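PDB 3LE2: serpin-ZX from Arabidopsis thaliana, which inhibits proteases, among them metacaspase-9 and RD21A, by offering a reactive center loop whose cleavage traps the enzyme covalently, and so restrains programmed cell death. Local coordinates for residues Gly90-Ser95 and Arg234-Tyr239; Pro37-Val42 and Phe169-Tyr174. All blocks are in the same frame, centred on the assembly; numbering follows the deposited sequence.

Contact 1 of 2, residues Gly90-Ser95 and Arg234-Tyr239. With ACT (acetate ion), chain C.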
ATOM      1  N   GLY A  90     -20.578  -0.014  -6.397  1.00 43.23           N
ATOM      2  CA  GLY A  90     -20.874   0.768  -5.205  1.00 41.46           C
ATOM      3  C   GLY A  90     -19.810   0.687  -4.137  1.00 43.91           C
ATOM      4  O   GLY A  90     -19.947   1.275  -3.066  1.00 45.38           O
ATOM      5  N   GLY A  91     -18.751  -0.058  -4.425  1.00 47.75           N
ATOM      6  CA  GLY A  91     -17.619  -0.146  -3.525  1.00 47.78           C
ATOM      7  C   GLY A  91     -16.602   0.927  -3.856  1.00 42.71           C
ATOM      8  O   GLY A  91     -16.860   1.799  -4.676  1.00 42.20           O
ATOM      9  N   PRO A  92     -15.427   0.862  -3.227  1.00 47.52           N
ATOM     10  CA  PRO A  92     -14.462   1.948  -3.403  1.00 44.83           C
ATOM     11  C   PRO A  92     -13.989   2.066  -4.844  1.00 37.99           C
ATOM     12  O   PRO A  92     -14.157   1.167  -5.668  1.00 36.48           O
ATOM     13  CB  PRO A  92     -13.304   1.537  -2.478  1.00 36.14           C
ATOM     14  CG  PRO A  92     -13.935   0.633  -1.476  1.00 38.76           C
ATOM     15  CD  PRO A  92     -14.945  -0.148  -2.274  1.00 33.56           C
ATOM     16  N   LYS A  93     -13.402   3.207  -5.140  1.00 37.14           N
ATOM     17  CA  LYS A  93     -12.837   3.450  -6.441  1.00 33.35           C
ATOM     18  C   LYS A  93     -11.376   3.073  -6.338  1.00 33.64           C
ATOM     19  O   LYS A  93     -10.672   3.542  -5.441  1.00 30.33           O
ATOM     20  CB  LYS A  93     -12.971   4.930  -6.792  1.00 35.04           C
ATOM     21  CG  LYS A  93     -12.265   5.343  -8.085  1.00 42.25           C
ATOM     22  CD  LYS A  93     -13.012   4.788  -9.289  1.00 47.42           C
ATOM     23  CE  LYS A  93     -12.330   5.116 -10.598  1.00 39.59           C
ATOM     24  NZ  LYS A  93     -13.001   4.362 -11.700  1.00 51.37           N
ATOM     25  N   LEU A  94     -10.936   2.207  -7.241  1.00 31.35           N
ATOM     26  CA  LEU A  94      -9.535   1.830  -7.346  1.00 29.95           C
ATOM     27  C   LEU A  94      -9.137   1.953  -8.790  1.00 36.75           C
ATOM     28  O   LEU A  94      -9.919   1.638  -9.689  1.00 29.23           O
ATOM     29  CB  LEU A  94      -9.285   0.378  -6.913  1.00 25.48           C
ATOM     30  CG  LEU A  94      -9.316   0.007  -5.429  1.00 36.30           C
ATOM     31  CD1 LEU A  94     -10.747  -0.191  -4.935  1.00 31.15           C
ATOM     32  CD2 LEU A  94      -8.493  -1.265  -5.210  1.00 28.92           C
ATOM     33  N   SER A  95      -7.905   2.400  -9.005  1.00 36.61           N
ATOM     34  CA  SER A  95      -7.356   2.502 -10.339  1.00 34.25           C
ATOM     35  C   SER A  95      -5.876   2.131 -10.281  1.00 38.30           C
ATOM     36  O   SER A  95      -5.143   2.595  -9.402  1.00 37.52           O
ATOM     37  CB  SER A  95      -7.553   3.919 -10.881  1.00 33.15           C
ATOM     38  OG  SER A  95      -7.120   3.980 -12.222  1.00 47.81           O
ATOM     39  N   ARG A 234     -15.814  -7.549  -1.883  1.00 36.75           N
ATOM     40  CA  ARG A 234     -14.659  -7.242  -1.058  1.00 38.11           C
ATOM     41  C   ARG A 234     -15.056  -6.371   0.121  1.00 30.69           C
ATOM     42  O   ARG A 234     -15.997  -5.583   0.039  1.00 32.92           O
ATOM     43  CB  ARG A 234     -13.571  -6.592  -1.902  1.00 32.79           C
ATOM     44  CG  ARG A 234     -13.116  -7.514  -3.022  1.00 39.40           C
ATOM     45  CD  ARG A 234     -12.396  -6.780  -4.128  1.00 37.98           C
ATOM     46  NE  ARG A 234     -13.190  -5.692  -4.682  1.00 37.38           N
ATOM     47  CZ  ARG A 234     -12.673  -4.738  -5.446  1.00 42.60           C
ATOM     48  NH1 ARG A 234     -11.379  -4.766  -5.723  1.00 38.30           N
ATOM     49  NH2 ARG A 234     -13.432  -3.764  -5.928  1.00 38.96           N
ATOM     50  N   GLN A 235     -14.363  -6.552   1.235  1.00 25.55           N
ATOM     51  CA  GLN A 235     -14.582  -5.710   2.396  1.00 32.56           C
ATOM     52  C   GLN A 235     -13.286  -4.993   2.761  1.00 29.13           C
ATOM     53  O   GLN A 235     -12.355  -5.599   3.297  1.00 30.50           O
ATOM     54  CB  GLN A 235     -15.091  -6.528   3.590  1.00 42.33           C
ATOM     55  CG  GLN A 235     -15.205  -5.686   4.880  1.00 45.37           C
ATOM     56  CD  GLN A 235     -16.145  -4.494   4.717  1.00 52.69           C
ATOM     57  OE1 GLN A 235     -15.725  -3.330   4.733  1.00 43.89           O
ATOM     58  NE2 GLN A 235     -17.431  -4.786   4.546  1.00 60.24           N
ATOM     59  N   PHE A 236     -13.228  -3.700   2.475  1.00 29.78           N
ATOM     60  CA  PHE A 236     -12.034  -2.929   2.784  1.00 30.89           C
ATOM     61  C   PHE A 236     -12.213  -2.237   4.118  1.00 29.19           C
ATOM     62  O   PHE A 236     -13.319  -1.846   4.474  1.00 26.71           O
ATOM     63  CB  PHE A 236     -11.787  -1.875   1.706  1.00 28.58           C
ATOM     64  CG  PHE A 236     -11.538  -2.442   0.339  1.00 31.25           C
ATOM     65  CD1 PHE A 236     -12.562  -2.515  -0.593  1.00 29.04           C
ATOM     66  CD2 PHE A 236     -10.276  -2.888  -0.019  1.00 29.45           C
ATOM     67  CE1 PHE A 236     -12.336  -3.032  -1.852  1.00 29.48           C
ATOM     68  CE2 PHE A 236     -10.033  -3.398  -1.288  1.00 25.93           C
ATOM     69  CZ  PHE A 236     -11.062  -3.470  -2.205  1.00 28.67           C
ATOM     70  N   SER A 237     -11.121  -2.093   4.855  1.00 31.52           N
ATOM     71  CA  SER A 237     -11.105  -1.273   6.065  1.00 26.32           C
ATOM     72  C   SER A 237      -9.768  -0.549   6.180  1.00 24.05           C
ATOM     73  O   SER A 237      -8.770  -0.940   5.563  1.00 23.83           O
ATOM     74  CB  SER A 237     -11.330  -2.128   7.317  1.00 26.37           C
ATOM     75  OG  SER A 237     -12.492  -2.916   7.179  1.00 32.60           O
ATOM     76  N   MET A 238      -9.754   0.509   6.973  1.00 24.74           N
ATOM     77  CA  MET A 238      -8.509   1.187   7.297  1.00 26.06           C
ATOM     78  C   MET A 238      -8.270   0.998   8.778  1.00 24.52           C
ATOM     79  O   MET A 238      -9.184   1.134   9.592  1.00 28.43           O
ATOM     80  CB  MET A 238      -8.544   2.687   6.923  1.00 24.36           C
ATOM     81  CG  MET A 238      -7.298   3.476   7.378  1.00 25.25           C
ATOM     82  SD  MET A 238      -7.302   5.227   6.932  1.00 31.30           S
ATOM     83  CE  MET A 238      -6.835   5.123   5.200  1.00 26.83           C
ATOM     84  N   TYR A 239      -7.041   0.655   9.122  1.00 21.49           N
ATOM     85  CA  TYR A 239      -6.689   0.440  10.503  1.00 22.26           C
ATOM     86  C   TYR A 239      -5.685   1.487  10.942  1.00 26.37           C
ATOM     87  O   TYR A 239      -4.770   1.855  10.178  1.00 25.41           O
ATOM     88  CB  TYR A 239      -6.143  -0.982  10.695  1.00 25.81           C
ATOM     89  CG  TYR A 239      -7.201  -2.032  10.426  1.00 27.92           C
ATOM     90  CD1 TYR A 239      -8.175  -2.331  11.375  1.00 17.06           C
ATOM     91  CD2 TYR A 239      -7.248  -2.687   9.208  1.00 24.69           C
ATOM     92  CE1 TYR A 239      -9.168  -3.264  11.111  1.00 24.99           C
ATOM     93  CE2 TYR A 239      -8.213  -3.624   8.944  1.00 32.26           C
ATOM     94  CZ  TYR A 239      -9.172  -3.916   9.893  1.00 26.27           C
ATOM     95  OH  TYR A 239     -10.122  -4.859   9.590  1.00 28.15           O
TER
HETATM   96  C   ACT C 393     -12.973  -4.156  11.296  1.00 50.92           C
HETATM   97  O   ACT C 393     -13.165  -3.273  10.413  1.00 45.68           O
HETATM   98  OXT ACT C 393     -12.123  -3.891  12.182  1.00 40.26           O
HETATM   99  CH3 ACT C 393     -13.724  -5.458  11.303  1.00 43.40           C

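Contact 2 of 2, residues Pro37-Val42 and Phe169-Tyr174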
ATOM      1  N   PRO A  37       2.084  -2.280  -0.809  1.00 26.83           N
ATOM      2  CA  PRO A  37       2.913  -3.494  -0.785  1.00 24.43           C
ATOM      3  C   PRO A  37       2.447  -4.498  -1.840  1.00 28.01           C
ATOM      4  O   PRO A  37       3.264  -5.159  -2.467  1.00 36.65           O
ATOM      5  CB  PRO A  37       2.662  -4.068   0.620  1.00 26.14           C
ATOM      6  CG  PRO A  37       2.091  -2.950   1.415  1.00 34.45           C
ATOM      7  CD  PRO A  37       1.367  -2.062   0.457  1.00 24.49           C
ATOM      8  N   ALA A  38       1.136  -4.614  -2.020  1.00 23.60           N
ATOM      9  CA  ALA A  38       0.572  -5.454  -3.061  1.00 22.18           C
ATOM     10  C   ALA A  38       1.115  -5.090  -4.431  1.00 29.62           C
ATOM     11  O   ALA A  38       1.541  -5.966  -5.181  1.00 33.82           O
ATOM     12  CB  ALA A  38      -0.939  -5.356  -3.055  1.00 31.32           C
ATOM     13  N   SER A  39       1.103  -3.796  -4.757  1.00 30.41           N
ATOM     14  CA  SER A  39       1.630  -3.320  -6.038  1.00 32.04           C
ATOM     15  C   SER A  39       3.126  -3.567  -6.165  1.00 29.62           C
ATOM     16  O   SER A  39       3.627  -3.890  -7.247  1.00 30.67           O
ATOM     17  CB  SER A  39       1.368  -1.821  -6.212  1.00 34.41           C
ATOM     18  OG  SER A  39       0.023  -1.525  -5.916  1.00 44.45           O
ATOM     19  N   ILE A  40       3.853  -3.373  -5.076  1.00 24.84           N
ATOM     20  CA  ILE A  40       5.284  -3.625  -5.119  1.00 30.14           C
ATOM     21  C   ILE A  40       5.505  -5.097  -5.442  1.00 30.41           C
ATOM     22  O   ILE A  40       6.347  -5.449  -6.272  1.00 33.52           O
ATOM     23  CB  ILE A  40       5.962  -3.325  -3.769  1.00 37.96           C
ATOM     24  CG1 ILE A  40       5.786  -1.855  -3.382  1.00 30.36           C
ATOM     25  CG2 ILE A  40       7.451  -3.682  -3.842  1.00 22.73           C
ATOM     26  CD1 ILE A  40       6.544  -0.933  -4.271  1.00 25.87           C
ATOM     27  N   ASN A  41       4.747  -5.954  -4.764  1.00 27.82           N
ATOM     28  CA  ASN A  41       4.902  -7.403  -4.907  1.00 30.00           C
ATOM     29  C   ASN A  41       4.453  -7.892  -6.275  1.00 30.54           C
ATOM     30  O   ASN A  41       4.967  -8.896  -6.776  1.00 30.15           O
ATOM     31  CB  ASN A  41       4.183  -8.154  -3.774  1.00 27.58           C
ATOM     32  CG  ASN A  41       4.897  -7.996  -2.436  1.00 34.71           C
ATOM     33  OD1 ASN A  41       6.011  -7.471  -2.378  1.00 37.64           O
ATOM     34  ND2 ASN A  41       4.269  -8.453  -1.365  1.00 32.51           N
ATOM     35  N   VAL A  42       3.509  -7.164  -6.877  1.00 30.19           N
ATOM     36  CA  VAL A  42       3.122  -7.389  -8.276  1.00 33.63           C
ATOM     37  C   VAL A  42       4.293  -7.133  -9.241  1.00 35.04           C
ATOM     38  O   VAL A  42       4.512  -7.895 -10.178  1.00 34.45           O
ATOM     39  CB  VAL A  42       1.944  -6.502  -8.689  1.00 33.66           C
ATOM     40  CG1 VAL A  42       1.870  -6.396 -10.212  1.00 38.80           C
ATOM     41  CG2 VAL A  42       0.635  -7.030  -8.113  1.00 29.51           C
ATOM     42  N   PHE A 169      10.282  -0.031 -13.995  1.00 28.38           N
ATOM     43  CA  PHE A 169       8.894  -0.372 -13.795  1.00 26.48           C
ATOM     44  C   PHE A 169       8.195   0.847 -13.215  1.00 29.72           C
ATOM     45  O   PHE A 169       8.750   1.552 -12.378  1.00 28.25           O
ATOM     46  CB  PHE A 169       8.779  -1.579 -12.878  1.00 23.95           C
ATOM     47  CG  PHE A 169       9.297  -2.835 -13.503  1.00 36.49           C
ATOM     48  CD1 PHE A 169       8.466  -3.634 -14.280  1.00 32.93           C
ATOM     49  CD2 PHE A 169      10.624  -3.201 -13.351  1.00 31.64           C
ATOM     50  CE1 PHE A 169       8.950  -4.783 -14.871  1.00 36.14           C
ATOM     51  CE2 PHE A 169      11.107  -4.345 -13.940  1.00 34.60           C
ATOM     52  CZ  PHE A 169      10.273  -5.137 -14.700  1.00 30.79           C
ATOM     53  N   ALA A 170       6.993   1.125 -13.687  1.00 25.20           N
ATOM     54  CA  ALA A 170       6.251   2.237 -13.141  1.00 30.57           C
ATOM     55  C   ALA A 170       4.931   1.691 -12.672  1.00 30.95           C
ATOM     56  O   ALA A 170       4.219   1.037 -13.434  1.00 32.87           O
ATOM     57  CB  ALA A 170       6.053   3.342 -14.181  1.00 21.23           C
ATOM     58  N   ASN A 171       4.621   1.942 -11.407  1.00 28.96           N
ATOM     59  CA  ASN A 171       3.437   1.372 -10.800  1.00 31.65           C
ATOM     60  C   ASN A 171       2.731   2.393  -9.919  1.00 35.46           C
ATOM     61  O   ASN A 171       3.369   3.159  -9.195  1.00 33.19           O
ATOM     62  CB  ASN A 171       3.805   0.112 -10.008  1.00 32.79           C
ATOM     63  CG  ASN A 171       2.596  -0.564  -9.404  1.00 47.33           C
ATOM     64  OD1 ASN A 171       1.913   0.014  -8.559  1.00 54.09           O
ATOM     65  ND2 ASN A 171       2.316  -1.795  -9.835  1.00 44.67           N
ATOM     66  N   ALA A 172       1.407   2.417  -9.991  1.00 32.00           N
ATOM     67  CA  ALA A 172       0.638   3.345  -9.175  1.00 35.92           C
ATOM     68  C   ALA A 172      -0.663   2.693  -8.735  1.00 32.50           C
ATOM     69  O   ALA A 172      -1.234   1.880  -9.452  1.00 31.77           O
ATOM     70  CB  ALA A 172       0.364   4.634  -9.946  1.00 37.85           C
ATOM     71  N   LEU A 173      -1.125   3.039  -7.544  1.00 36.91           N
ATOM     72  CA  LEU A 173      -2.414   2.557  -7.079  1.00 36.84           C
ATOM     73  C   LEU A 173      -3.181   3.730  -6.497  1.00 33.27           C
ATOM     74  O   LEU A 173      -2.735   4.357  -5.532  1.00 34.56           O
ATOM     75  CB  LEU A 173      -2.264   1.428  -6.036  1.00 29.91           C
ATOM     76  CG  LEU A 173      -3.569   0.786  -5.528  1.00 29.52           C
ATOM     77  CD1 LEU A 173      -4.323   0.089  -6.657  1.00 37.11           C
ATOM     78  CD2 LEU A 173      -3.364  -0.195  -4.359  1.00 28.03           C
ATOM     79  N   TYR A 174      -4.326   4.034  -7.103  1.00 34.82           N
ATOM     80  CA  TYR A 174      -5.247   5.018  -6.546  1.00 37.00           C
ATOM     81  C   TYR A 174      -6.414   4.303  -5.870  1.00 28.90           C
ATOM     82  O   TYR A 174      -6.963   3.340  -6.402  1.00 29.27           O
ATOM     83  CB  TYR A 174      -5.748   5.993  -7.626  1.00 29.77           C
ATOM     84  CG  TYR A 174      -6.810   6.968  -7.154  1.00 31.28           C
ATOM     85  CD1 TYR A 174      -6.455   8.206  -6.629  1.00 41.22           C
ATOM     86  CD2 TYR A 174      -8.172   6.655  -7.233  1.00 39.60           C
ATOM     87  CE1 TYR A 174      -7.419   9.125  -6.199  1.00 36.29           C
ATOM     88  CE2 TYR A 174      -9.152   7.567  -6.799  1.00 36.90           C
ATOM     89  CZ  TYR A 174      -8.758   8.801  -6.284  1.00 36.86           C
ATOM     90  OH  TYR A 174      -9.685   9.721  -5.844  1.00 40.84           O
TER
HETATM   91  O   HOH W   1      -0.650  -0.910  -8.778  1.00 37.72           O

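Contact 1 of 2, residues Gly90-Ser95 and Arg234-Tyr239
Pro92 overlaps the flank of the Phe236 ring, with its CG 3.5 Å from Phe236 CD1 and its CD 3.8 Å from the same carbon. The two rings meet at a slant, neither stacked nor edge-on. Two residues further along, Leu94 points to the same side of its chain as Pro92 and brings CD1 to 4.3 Å from Phe236 CZ, so the far end of the ring meets leucine while one side meets proline. Phe236 reaches across because its CG stands anti to its own carbonyl carbon (chi1 -62°). Arg234 closes in from Phe236's own segment: its guanidinium turns a face to the tip of the ring, with Phe236 CZ 3.6 Å above the guanidinium plane and toward its rim, while Arg234 CZ lies in the plane of the ring at its edge. A salt bridge from NH2 to Asp232 and a hydrogen bond from NH1 to the carbonyl O of Ala84 fix the arginine's rotation. No hydrogen bond links the two segments; the join is apolar and buried, with Phe175 and Leu383 adding to its walls. Ser237 and Tyr239 instead face an acetate, probably from the crystallisation liquor: OXT lies at the tyrosine ring's edge, 3.2 Å from Tyr239 CE1, and both hydroxyls bond to Asn377. The arrangement belongs to the hydrophobic core of the serpin fold, where the start of strand 93-103 in the large central sheet packs against strand 236-243 of a second sheet.

Contact 2 of 2, residues Pro37-Val42 and Phe169-Tyr174
The carboxamide of Asn171 has the carbonyl O of Ser39 over one face, 3.6 Å from Asn171 ND2, while Ser39 CB comes in obliquely from that side beside the oxygen, 3.0 Å from Asn171 OD1 and 3.6 Å from Asn171 CG. Asn171 ND2 hydrogen-bonds to Asn98 OD1, and Asn171 OD1 has a weak hydrogen bond with His329 ND1; together they limit rotation of the amide. Asn171 rises to the helix with CG anti to the backbone N (chi1 -177°). A water joins the partners, tilted out of the amide plane on the side away from Ser39. It accepts from Ser39 OG at 3.0 Å and donates to Asn171 OD1 at 2.7 Å and to the carbonyl O of Ala172 at 2.9 Å. The serine hydroxyl also bonds to Ser36 OG, and Leu173 CB lies 3.7 Å from Ser39 OG, setting an apolar wall beside this polar cluster. The cluster, with Ser36 just before the helix, Ser39 in its first turn, and an asparagine and a histidine on adjacent strands, is consistent with the serpin shutter region. Helix 37-49 thus lies against the middle of strand 167-176, which is flanked by antiparallel strand 93-103 and parallel strand 326-335; Phe169 continues the interface by packing on Val43, Ile46 and Ile47 of the helix.

Contact 1 and contact 2 have centres about 16 Å apart and share one sheet, in which strands 93-103 and 167-176 run antiparallel as neighbours. They meet directly at a probable backbone hydrogen bond, Ser95 O to Tyr174 N, 2.8 Å. Along the chain the segments alternate: 37-42, 90-95, 169-174, 234-239. Each contact thus draws on one member of the same strand pair, contact 1 on 93-103 and contact 2 on 167-176. In serpins the cleaved reactive center loop inserts between the strands corresponding to 167-176 and 326-335, still paired here as expected of the native stressed form; contact 2 borders that seam.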